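Local coordinates for hypothetical membrane protein (Corynebacterium glutamicum, PDB 6JS9) that binds heme through its N-terminal HtaA domain, the part crystallised here, and probably passes it along the corynebacterial heme uptake machinery, at residues 144-155 / 171-182. Numbering follows the deposited sequence.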
loop_
_atom_site.group_PDB
_atom_site.type_symbol
_atom_site.label_atom_id
_atom_site.label_comp_id
_atom_site.label_asym_id
_atom_site.label_seq_id
_atom_site.Cartn_x
_atom_site.Cartn_y
_atom_site.Cartn_z
ATOM N N GLN A 144 -20.526 10.016 -9.145
ATOM C CA GLN A 144 -21.196 8.793 -9.548
ATOM C C GLN A 144 -21.320 7.852 -8.355
ATOM O O GLN A 144 -20.796 8.107 -7.268
ATOM C CB GLN A 144 -20.463 8.123 -10.717
ATOM C CG GLN A 144 -20.399 8.972 -11.995
ATOM C CD GLN A 144 -21.754 9.164 -12.688
ATOM O OE1 GLN A 144 -22.726 9.625 -12.086
ATOM N NE2 GLN A 144 -21.808 8.820 -13.970
ATOM N N ASP A 145 -22.044 6.758 -8.565
ATOM C CA ASP A 145 -22.349 5.845 -7.475
ATOM C C ASP A 145 -21.192 4.909 -7.144
ATOM O O ASP A 145 -21.231 4.245 -6.099
ATOM C CB ASP A 145 -23.612 5.041 -7.812
ATOM C CG ASP A 145 -24.834 5.937 -8.026
ATOM O OD1 ASP A 145 -24.882 7.033 -7.416
ATOM O OD2 ASP A 145 -25.743 5.551 -8.799
ATOM N N SER A 146 -20.156 4.854 -7.979
ATOM C CA SER A 146 -19.044 3.958 -7.706
ATOM C C SER A 146 -17.772 4.483 -8.354
ATOM O O SER A 146 -17.804 5.303 -9.275
ATOM C CB SER A 146 -19.338 2.541 -8.199
ATOM O OG SER A 146 -19.664 2.573 -9.571
ATOM N N ILE A 147 -16.644 4.001 -7.847
ATOM C CA ILE A 147 -15.333 4.307 -8.404
ATOM C C ILE A 147 -14.585 2.990 -8.586
ATOM O O ILE A 147 -14.400 2.233 -7.624
ATOM C CB ILE A 147 -14.540 5.278 -7.515
ATOM C CG1 ILE A 147 -15.181 6.664 -7.546
ATOM C CG2 ILE A 147 -13.058 5.334 -7.947
ATOM C CD1 ILE A 147 -14.676 7.604 -6.476
ATOM N N ASP A 148 -14.175 2.709 -9.818
ATOM C CA ASP A 148 -13.398 1.517 -10.119
ATOM C C ASP A 148 -11.933 1.789 -9.779
ATOM O O ASP A 148 -11.326 2.719 -10.325
ATOM C CB ASP A 148 -13.580 1.146 -11.589
ATOM C CG ASP A 148 -12.936 -0.182 -11.950
ATOM O OD1 ASP A 148 -12.229 -0.765 -11.103
ATOM O OD2 ASP A 148 -13.143 -0.640 -13.094
ATOM N N LEU A 149 -11.376 0.997 -8.866
ATOM C CA LEU A 149 -9.996 1.157 -8.410
ATOM C C LEU A 149 -8.988 0.409 -9.271
ATOM O O LEU A 149 -7.789 0.429 -8.956
ATOM C CB LEU A 149 -9.870 0.701 -6.949
ATOM C CG LEU A 149 -10.739 1.454 -5.930
ATOM C CD1 LEU A 149 -10.594 0.885 -4.533
ATOM C CD2 LEU A 149 -10.439 2.948 -5.917
ATOM N N SER A 150 -9.435 -0.234 -10.350
ATOM C CA SER A 150 -8.544 -1.036 -11.183
ATOM C C SER A 150 -7.590 -0.159 -11.989
ATOM O O SER A 150 -8.013 0.805 -12.644
ATOM C CB SER A 150 -9.364 -1.917 -12.122
ATOM O OG SER A 150 -10.240 -2.750 -11.385
ATOM N N GLY A 151 -6.303 -0.502 -11.946
ATOM C CA GLY A 151 -5.294 0.227 -12.695
ATOM C C GLY A 151 -3.914 -0.362 -12.454
ATOM O O GLY A 151 -3.742 -1.314 -11.686
ATOM N N THR A 152 -2.927 0.213 -13.141
ATOM C CA THR A 152 -1.536 -0.197 -13.024
ATOM C C THR A 152 -0.786 0.783 -12.128
ATOM O O THR A 152 -1.188 1.942 -11.974
ATOM C CB THR A 152 -0.867 -0.264 -14.398
ATOM O OG1 THR A 152 -0.996 1.005 -15.051
ATOM C CG2 THR A 152 -1.510 -1.341 -15.254
ATOM N N THR A 153 0.318 0.305 -11.534
ATOM C CA THR A 153 1.020 1.035 -10.488
ATOM C C THR A 153 2.515 1.079 -10.760
ATOM O O THR A 153 3.100 0.089 -11.208
ATOM C CB THR A 153 0.809 0.401 -9.113
ATOM O OG1 THR A 153 1.458 -0.877 -9.085
ATOM C CG2 THR A 153 -0.669 0.215 -8.823
ATOM N N ASP A 154 3.116 2.233 -10.451
ATOM C CA ASP A 154 4.551 2.485 -10.534
ATOM C C ASP A 154 5.072 2.888 -9.163
ATOM O O ASP A 154 4.498 3.768 -8.511
ATOM C CB ASP A 154 4.879 3.614 -11.519
ATOM C CG ASP A 154 4.668 3.216 -12.955
ATOM O OD1 ASP A 154 4.540 2.001 -13.225
ATOM O OD2 ASP A 154 4.628 4.126 -13.814
ATOM N N LEU A 155 6.188 2.285 -8.763
ATOM C CA LEU A 155 6.856 2.623 -7.512
ATOM C C LEU A 155 7.568 3.970 -7.605
ATOM O O LEU A 155 8.211 4.290 -8.610
ATOM C CB LEU A 155 7.867 1.520 -7.162
ATOM C CG LEU A 155 8.716 1.675 -5.905
ATOM C CD1 LEU A 155 7.837 1.535 -4.674
ATOM C CD2 LEU A 155 9.826 0.664 -5.900
ATOM N N GLU A 171 9.437 1.330 -10.981
ATOM C CA GLU A 171 9.189 -0.081 -11.220
ATOM C C GLU A 171 7.715 -0.410 -11.041
ATOM O O GLU A 171 7.038 0.134 -10.162
ATOM C CB GLU A 171 10.026 -0.943 -10.284
ATOM C CG GLU A 171 10.285 -2.309 -10.872
ATOM C CD GLU A 171 11.573 -2.939 -10.375
ATOM O OE1 GLU A 171 12.607 -2.238 -10.263
ATOM O OE2 GLU A 171 11.540 -4.150 -10.095
ATOM N N ALA A 172 7.218 -1.304 -11.891
ATOM C CA ALA A 172 5.835 -1.737 -11.780
ATOM C C ALA A 172 5.637 -2.538 -10.501
ATOM O O ALA A 172 6.506 -3.316 -10.090
ATOM C CB ALA A 172 5.435 -2.575 -12.992
ATOM N N LEU A 173 4.502 -2.324 -9.861
ATOM C CA LEU A 173 4.086 -3.093 -8.706
ATOM C C LEU A 173 2.838 -3.872 -9.108
ATOM O O LEU A 173 2.502 -3.947 -10.293
ATOM C CB LEU A 173 3.871 -2.166 -7.504
ATOM C CG LEU A 173 5.053 -1.305 -7.037
ATOM C CD1 LEU A 173 4.574 -0.304 -5.971
ATOM C CD2 LEU A 173 6.263 -2.150 -6.521
ATOM N N ASP A 174 2.172 -4.493 -8.137
ATOM C CA ASP A 174 0.927 -5.170 -8.455
ATOM C C ASP A 174 -0.067 -4.131 -8.966
ATOM O O ASP A 174 -0.050 -2.983 -8.505
ATOM C CB ASP A 174 0.329 -5.872 -7.230
ATOM C CG ASP A 174 0.983 -7.217 -6.923
ATOM O OD1 ASP A 174 1.869 -7.655 -7.674
ATOM O OD2 ASP A 174 0.582 -7.839 -5.918
ATOM N N PRO A 175 -0.916 -4.476 -9.929
ATOM C CA PRO A 175 -2.002 -3.564 -10.293
ATOM C C PRO A 175 -2.984 -3.411 -9.140
ATOM O O PRO A 175 -3.131 -4.296 -8.293
ATOM C CB PRO A 175 -2.647 -4.245 -11.505
ATOM C CG PRO A 175 -2.216 -5.674 -11.423
ATOM C CD PRO A 175 -0.856 -5.649 -10.817
ATOM N N THR A 176 -3.652 -2.261 -9.094
ATOM C CA THR A 176 -4.701 -2.086 -8.102
ATOM C C THR A 176 -6.003 -2.678 -8.621
ATOM O O THR A 176 -6.230 -2.770 -9.827
ATOM C CB THR A 176 -4.895 -0.609 -7.736
ATOM O OG1 THR A 176 -5.068 0.169 -8.924
ATOM C CG2 THR A 176 -3.690 -0.079 -6.956
ATOM N N GLY A 177 -6.851 -3.104 -7.688
ATOM C CA GLY A 177 -8.125 -3.693 -8.035
ATOM C C GLY A 177 -9.185 -3.319 -7.025
ATOM O O GLY A 177 -8.905 -2.733 -5.972
ATOM N N GLY A 178 -10.418 -3.659 -7.371
ATOM C CA GLY A 178 -11.556 -3.415 -6.514
ATOM C C GLY A 178 -12.395 -2.248 -6.985
ATOM O O GLY A 178 -12.281 -1.765 -8.115
ATOM N N SER A 179 -13.248 -1.778 -6.077
ATOM C CA SER A 179 -14.167 -0.690 -6.374
ATOM C C SER A 179 -14.738 -0.170 -5.066
ATOM O O SER A 179 -14.807 -0.896 -4.073
ATOM C CB SER A 179 -15.301 -1.146 -7.300
ATOM O OG SER A 179 -16.255 -1.908 -6.584
ATOM N N LEU A 180 -15.171 1.090 -5.089
ATOM C CA LEU A 180 -15.864 1.705 -3.967
ATOM C C LEU A 180 -17.266 2.144 -4.397
ATOM O O LEU A 180 -17.490 2.536 -5.545
ATOM C CB LEU A 180 -15.074 2.920 -3.426
ATOM C CG LEU A 180 -13.599 2.746 -3.037
ATOM C CD1 LEU A 180 -12.953 4.092 -2.708
ATOM C CD2 LEU A 180 -13.434 1.763 -1.878
ATOM N N THR A 181 -18.216 2.065 -3.471
ATOM C CA THR A 181 -19.518 2.693 -3.648
ATOM C C THR A 181 -19.535 4.010 -2.873
ATOM O O THR A 181 -19.044 4.084 -1.740
ATOM C CB THR A 181 -20.646 1.763 -3.186
ATOM O OG1 THR A 181 -20.598 1.607 -1.766
ATOM C CG2 THR A 181 -20.498 0.385 -3.816
ATOM N N ILE A 182 -20.050 5.061 -3.509
ATOM C CA ILE A 182 -20.089 6.403 -2.937
ATOM C C ILE A 182 -21.545 6.776 -2.725
ATOM O O ILE A 182 -22.386 6.487 -3.581
ATOM C CB ILE A 182 -19.408 7.429 -3.857
ATOM C CG1 ILE A 182 -18.057 6.899 -4.353
ATOM C CG2 ILE A 182 -19.289 8.785 -3.155
ATOM C CD1 ILE A 182 -17.063 6.556 -3.250
#
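T153 and T176 each turn their hydroxyl between the backbone N and the carbonyl carbon (chi1 68° and 52°), and each hydroxyl reaches a main-chain carbonyl across the contact. T176 OG1 donates to L149 O at 2.7 Å, almost in line with the C=O bond. T153 OG1 donates from above the carbonyl plane to D174 O, also at 2.7 Å, which accepts from W15 NE1 as well. The same torsions place both methyls beside their own backbone N, and T153 CG2 meets T176 CG2 at 3.6 Å.

Segments 144-155 and 171-182 are antiparallel neighbours in the antiparallel sheet of the HtaA domain. Strand 146-148 pairs regularly with 177-182, and I147 and L180 exchange two backbone bonds. The strand then breaks at L149 and S150. Here D148 OD1 closes an Asx turn: S150 N meets it from above the carboxylate plane at 2.9 Å, and S150 OG on the syn side. A second ladder begins beyond G151, with the register shifted by one residue. L173 N donates to T153 O, and L155 N to E171 O at 2.7 Å.

I147 and L180 point to the same face of the sheet, and apolar side chains meet at several places along the contact. L149 CD1 lies against L180 CG at 3.8 Å. I147 CD1 meets the CG1 and CD1 of I182. Toward the heme end, L155 CB rests on L173 CD1 at 3.9 Å, and the L155 side chain also touches Y167, a heme-binding residue. The E171 side chain comes within about 6 Å of the bound heme; it forms a salt bridge with R18 and accepts from E168 N.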